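Local coordinates for protein condensin complex subunit 3 (Schizosaccharomyces pombe, PDB 5OQR) that serves as a HEAT-repeat regulatory subunit of condensin, the complex required to convert interphase chromatin into mitotic-like condensed chromosomes, at residues A[338-343]-A[381-386]; A[229-234]-A[252-257]. All blocks are in the same frame, centred on the assembly; numbering follows the deposited sequence.

Interactions 1 and 2 are two helix-helix contacts of a HEAT-repeat chain in which the modelled residues contain no strand. Along the chain, both segments of interaction 2 precede those of interaction 1. Interaction 2 joins helices 224-235 and 240-257, both within HEAT repeat 5. Interaction 1 joins helix 336-348 to helix 378-394, where HEAT repeat 6 begins. The contacts lie on four different helices; their centres are about 36 Å apart, and with nearest atoms about 24 Å apart they do not touch. Interaction 2 lies about 18 Å from the centre of the chain and interaction 1 about 40 Å, two separate packing points in series along the solenoid.

Interaction 1. Residues A[338-343]-A[381-386]; sequences QLTYYI and RRKLLK
Thr340 of helix 336-348 meets Leu384 and Lys383 of helix 378-394, and these three side chains carry most of the packing. The short helical segments run almost parallel, at 19°, with their axes 9.4 Å apart; Thr340 and Leu384 are the nearest residues across the pair, their CA atoms 5.5 Å apart.

The tight part is the buried side. There Thr340 OG1 lies 3.4 Å from Leu384 CB and 3.6 Å from Leu384 CD1, a van der Waals contact of a hydroxyl with a leucine flank. With chi1 of -51°, this hydroxyl stays beside its own backbone N, where it is hydrogen-bonded to the carbonyl of Val336 one turn earlier, while CG2 swings anti to the N and approaches helix 378-394. Behind this contact Leu384 also packs on Leu408 and Leu412 of helix 399-412, so Leu384 is shared between the contact with helix 336-348 and the inside of HEAT repeat 6.

Toward solvent the contact is looser. Lys383 reaches over Thr340 as a fully extended chain, its CE 4.0 Å from Thr340 CG2. Its NZ lies 4.1 Å from both Tyr341 N and Tyr341 CB and is hydrogen-bonded to the carbonyl oxygen of Val337. Tyr341 itself contributes little more than CB, because its ring is turned outward, to an exposed position.

Both polar tips thus find main-chain carbonyls in the first turn of helix 336-348. OG1, bonded within its own helix, can still pack against leucine carbons beside the threonine methyl and the lysine chain, and the ammonium group adds one polar tether from helix to helix.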
# COMPACT_ATOMS: atom_id res chain seq x y z
N GLN A 338 -40.98 6.33 6.72
CA GLN A 338 -40.76 4.91 6.95
C GLN A 338 -39.41 4.67 7.62
O GLN A 338 -39.28 3.80 8.49
CB GLN A 338 -40.84 4.13 5.64
CG GLN A 338 -42.04 4.46 4.76
CD GLN A 338 -41.80 4.09 3.31
OE1 GLN A 338 -41.73 4.96 2.44
NE2 GLN A 338 -41.67 2.80 3.04
N LEU A 339 -38.39 5.44 7.22
CA LEU A 339 -37.07 5.29 7.80
C LEU A 339 -37.09 5.59 9.29
O LEU A 339 -36.55 4.83 10.10
CB LEU A 339 -36.08 6.20 7.08
CG LEU A 339 -34.62 6.10 7.52
CD1 LEU A 339 -34.00 4.81 7.03
CD2 LEU A 339 -33.84 7.30 7.02
N THR A 340 -37.70 6.72 9.67
CA THR A 340 -37.86 7.03 11.09
C THR A 340 -38.54 5.88 11.82
O THR A 340 -38.16 5.53 12.94
CB THR A 340 -38.66 8.32 11.26
OG1 THR A 340 -38.09 9.35 10.45
CG2 THR A 340 -38.66 8.77 12.71
N TYR A 341 -39.55 5.28 11.19
CA TYR A 341 -40.23 4.14 11.79
C TYR A 341 -39.30 2.94 11.90
O TYR A 341 -39.26 2.28 12.95
CB TYR A 341 -41.48 3.81 10.97
CG TYR A 341 -42.18 2.53 11.35
CD1 TYR A 341 -42.29 1.48 10.45
CD2 TYR A 341 -42.75 2.37 12.60
CE1 TYR A 341 -42.93 0.32 10.78
CE2 TYR A 341 -43.40 1.20 12.95
CZ TYR A 341 -43.49 0.18 12.03
OH TYR A 341 -44.13 -0.99 12.37
N TYR A 342 -38.55 2.64 10.84
CA TYR A 342 -37.64 1.50 10.88
C TYR A 342 -36.58 1.67 11.96
O TYR A 342 -36.21 0.71 12.63
CB TYR A 342 -36.97 1.31 9.52
CG TYR A 342 -37.93 1.07 8.38
CD1 TYR A 342 -39.10 0.35 8.56
CD2 TYR A 342 -37.66 1.56 7.11
CE1 TYR A 342 -39.98 0.13 7.52
CE2 TYR A 342 -38.53 1.35 6.06
CZ TYR A 342 -39.68 0.63 6.27
OH TYR A 342 -40.54 0.42 5.22
N ILE A 343 -36.06 2.89 12.12
CA ILE A 343 -35.08 3.15 13.17
C ILE A 343 -35.70 2.92 14.54
O ILE A 343 -35.08 2.34 15.43
CB ILE A 343 -34.53 4.58 13.03
CG1 ILE A 343 -33.68 4.69 11.76
CG2 ILE A 343 -33.70 4.97 14.25
CD1 ILE A 343 -33.25 6.11 11.42
N ARG A 381 -39.29 15.35 7.57
CA ARG A 381 -38.20 16.05 8.25
C ARG A 381 -38.55 16.32 9.71
O ARG A 381 -37.75 16.07 10.61
CB ARG A 381 -37.90 17.36 7.52
CG ARG A 381 -36.88 18.25 8.22
CD ARG A 381 -36.66 19.55 7.48
NE ARG A 381 -36.20 20.61 8.39
CZ ARG A 381 -36.92 21.65 8.79
NH1 ARG A 381 -36.39 22.54 9.62
NH2 ARG A 381 -38.17 21.83 8.37
N ARG A 382 -39.76 16.82 9.95
CA ARG A 382 -40.19 17.12 11.31
C ARG A 382 -40.29 15.85 12.15
O ARG A 382 -39.95 15.85 13.34
CB ARG A 382 -41.52 17.86 11.29
CG ARG A 382 -41.47 19.20 10.58
CD ARG A 382 -42.68 19.43 9.69
NE ARG A 382 -43.94 19.38 10.42
CZ ARG A 382 -44.46 20.40 11.09
NH1 ARG A 382 -43.83 21.57 11.14
NH2 ARG A 382 -45.61 20.26 11.73
N LYS A 383 -40.77 14.76 11.55
CA LYS A 383 -40.90 13.51 12.30
C LYS A 383 -39.55 13.01 12.76
O LYS A 383 -39.34 12.74 13.95
CB LYS A 383 -41.60 12.45 11.44
CG LYS A 383 -41.99 11.21 12.22
CD LYS A 383 -42.35 10.05 11.31
CE LYS A 383 -42.59 8.78 12.11
NZ LYS A 383 -42.94 7.62 11.26
N LEU A 384 -38.60 12.87 11.83
CA LEU A 384 -37.28 12.37 12.19
C LEU A 384 -36.61 13.27 13.22
O LEU A 384 -35.91 12.79 14.11
CB LEU A 384 -36.42 12.25 10.93
CG LEU A 384 -34.99 11.72 11.11
CD1 LEU A 384 -34.98 10.38 11.83
CD2 LEU A 384 -34.33 11.61 9.76
N LEU A 385 -36.82 14.58 13.11
CA LEU A 385 -36.26 15.50 14.09
C LEU A 385 -36.82 15.22 15.48
O LEU A 385 -36.08 15.18 16.47
CB LEU A 385 -36.55 16.94 13.67
CG LEU A 385 -36.02 18.03 14.61
CD1 LEU A 385 -34.51 17.96 14.71
CD2 LEU A 385 -36.46 19.39 14.12
N LYS A 386 -38.14 15.01 15.57
CA LYS A 386 -38.75 14.64 16.84
C LYS A 386 -38.15 13.35 17.38
O LYS A 386 -37.76 13.27 18.55
CB LYS A 386 -40.26 14.48 16.66
CG LYS A 386 -41.09 15.45 17.46
CD LYS A 386 -42.56 15.20 17.20
CE LYS A 386 -43.44 16.11 18.02
NZ LYS A 386 -44.78 16.25 17.39

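Interaction 2. Residues A[229-234]-A[252-257]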
# COMPACT_ATOMS: atom_id res chain seq x y z
N ARG A 229 -8.53 -9.77 4.84
CA ARG A 229 -7.24 -9.21 4.46
C ARG A 229 -7.02 -9.35 2.96
O ARG A 229 -6.43 -8.47 2.32
CB ARG A 229 -6.12 -9.90 5.24
CG ARG A 229 -4.84 -9.08 5.33
CD ARG A 229 -3.99 -9.46 6.53
NE ARG A 229 -3.41 -10.80 6.41
CZ ARG A 229 -3.75 -11.87 7.13
NH1 ARG A 229 -4.68 -11.79 8.08
NH2 ARG A 229 -3.14 -13.03 6.92
N ILE A 230 -7.49 -10.45 2.37
CA ILE A 230 -7.41 -10.63 0.92
C ILE A 230 -8.14 -9.51 0.21
O ILE A 230 -7.57 -8.78 -0.60
CB ILE A 230 -7.97 -12.01 0.52
CG1 ILE A 230 -7.06 -13.12 1.05
CG2 ILE A 230 -8.10 -12.12 -1.00
CD1 ILE A 230 -7.65 -14.50 0.92
N LEU A 231 -9.44 -9.36 0.50
CA LEU A 231 -10.25 -8.38 -0.21
C LEU A 231 -9.75 -6.96 0.03
O LEU A 231 -9.76 -6.13 -0.88
CB LEU A 231 -11.71 -8.51 0.22
CG LEU A 231 -12.33 -9.90 0.04
CD1 LEU A 231 -13.76 -9.90 0.57
CD2 LEU A 231 -12.30 -10.32 -1.42
N LYS A 232 -9.30 -6.67 1.25
CA LYS A 232 -8.78 -5.34 1.54
C LYS A 232 -7.62 -5.00 0.61
O LYS A 232 -7.56 -3.90 0.05
CB LYS A 232 -8.34 -5.26 3.00
CG LYS A 232 -7.99 -3.85 3.46
CD LYS A 232 -7.33 -3.84 4.83
CE LYS A 232 -5.91 -4.39 4.77
NZ LYS A 232 -5.22 -4.29 6.08
N TRP A 233 -6.69 -5.93 0.43
CA TRP A 233 -5.56 -5.69 -0.46
C TRP A 233 -5.99 -5.69 -1.92
O TRP A 233 -5.64 -4.78 -2.68
CB TRP A 233 -4.48 -6.75 -0.22
CG TRP A 233 -3.67 -6.54 1.03
CD1 TRP A 233 -3.42 -5.35 1.65
CD2 TRP A 233 -3.01 -7.55 1.80
NE1 TRP A 233 -2.64 -5.56 2.76
CE2 TRP A 233 -2.37 -6.90 2.87
CE3 TRP A 233 -2.90 -8.93 1.69
CZ2 TRP A 233 -1.63 -7.59 3.83
CZ3 TRP A 233 -2.16 -9.62 2.63
CH2 TRP A 233 -1.54 -8.95 3.69
N GLY A 234 -6.76 -6.70 -2.32
CA GLY A 234 -7.10 -6.84 -3.73
C GLY A 234 -7.94 -5.69 -4.24
O GLY A 234 -7.63 -5.08 -5.27
N TYR A 252 -17.36 -13.94 -8.97
CA TYR A 252 -17.70 -15.10 -9.78
C TYR A 252 -17.37 -16.42 -9.10
O TYR A 252 -18.06 -17.42 -9.30
CB TYR A 252 -16.99 -15.02 -11.14
CG TYR A 252 -17.65 -14.07 -12.11
CD1 TYR A 252 -18.92 -14.32 -12.61
CD2 TYR A 252 -16.99 -12.92 -12.54
CE1 TYR A 252 -19.52 -13.45 -13.49
CE2 TYR A 252 -17.59 -12.05 -13.43
CZ TYR A 252 -18.85 -12.32 -13.90
OH TYR A 252 -19.45 -11.45 -14.79
N GLN A 253 -16.31 -16.44 -8.28
CA GLN A 253 -15.97 -17.66 -7.55
C GLN A 253 -16.57 -17.65 -6.14
O GLN A 253 -17.33 -18.55 -5.77
CB GLN A 253 -14.46 -17.83 -7.47
CG GLN A 253 -14.03 -19.18 -6.89
CD GLN A 253 -12.67 -19.13 -6.23
OE1 GLN A 253 -11.79 -18.38 -6.64
NE2 GLN A 253 -12.50 -19.94 -5.19
N TRP A 254 -16.23 -16.64 -5.34
CA TRP A 254 -16.67 -16.62 -3.95
C TRP A 254 -18.18 -16.56 -3.85
O TRP A 254 -18.78 -17.22 -2.99
CB TRP A 254 -16.02 -15.44 -3.22
CG TRP A 254 -14.57 -15.66 -2.95
CD1 TRP A 254 -13.74 -16.52 -3.59
CD2 TRP A 254 -13.78 -15.01 -1.95
NE1 TRP A 254 -12.48 -16.45 -3.06
CE2 TRP A 254 -12.47 -15.53 -2.05
CE3 TRP A 254 -14.04 -14.04 -0.98
CZ2 TRP A 254 -11.44 -15.11 -1.22
CZ3 TRP A 254 -13.01 -13.63 -0.15
CH2 TRP A 254 -11.73 -14.16 -0.28
N ILE A 255 -18.83 -15.76 -4.71
CA ILE A 255 -20.28 -15.73 -4.73
C ILE A 255 -20.84 -17.12 -5.01
O ILE A 255 -21.93 -17.47 -4.56
CB ILE A 255 -20.78 -14.70 -5.76
CG1 ILE A 255 -22.30 -14.58 -5.73
CG2 ILE A 255 -20.34 -15.11 -7.17
CD1 ILE A 255 -22.87 -14.20 -4.38
N GLU A 256 -20.09 -17.94 -5.76
CA GLU A 256 -20.54 -19.29 -6.06
C GLU A 256 -20.52 -20.17 -4.81
O GLU A 256 -21.46 -20.92 -4.55
CB GLU A 256 -19.66 -19.90 -7.15
CG GLU A 256 -20.38 -20.87 -8.08
CD GLU A 256 -21.43 -20.18 -8.92
OE1 GLU A 256 -22.63 -20.48 -8.73
OE2 GLU A 256 -21.07 -19.34 -9.77
N ASN A 257 -19.44 -20.08 -4.02
CA ASN A 257 -19.37 -20.84 -2.79
C ASN A 257 -20.46 -20.45 -1.80
O ASN A 257 -20.79 -21.24 -0.91
CB ASN A 257 -18.00 -20.65 -2.13
CG ASN A 257 -16.85 -20.97 -3.08
OD1 ASN A 257 -15.86 -20.24 -3.13
ND2 ASN A 257 -16.98 -22.05 -3.83
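The six-membered ring of Trp254 is met obliquely by two aliphatic side chains, Leu231 through CD2 and Ile230 through CG2. Around the same indole, Phe219 stacks its own ring, and the side-chain CD of Gln253 sits in plane at the edge. This is the inside of a HEAT repeat, the helical hairpin in which helices 224-235 and 240-257 of repeat 5 present apolar residues to each other.

The backbones stay well apart, the CA atoms of Leu231 and Trp254 being 11.1 Å from one another, so the indole has to bridge the gap. The side chain of Trp254 leaves its backbone toward helix 224-235, and the benzo end does the touching. Leu231 sets out less directly, but chi1 of -56° sets CG beside the backbone N, and from there CD2 reaches CZ3, the leucine and the indole running past one another in opposite senses. Met249 packs on Ile230 and Trp254, and Val277 of helix 275-288 on Leu231, around a contact whose three residues are all buried. Lys232 and Trp233, by contrast, hydrogen-bond to the second protein chain of the assembly.

Leu231 CD2 lies 3.6 Å from Trp254 CZ3, whereas Ile230 CG2 stands 4.2 Å from Trp254 CH2.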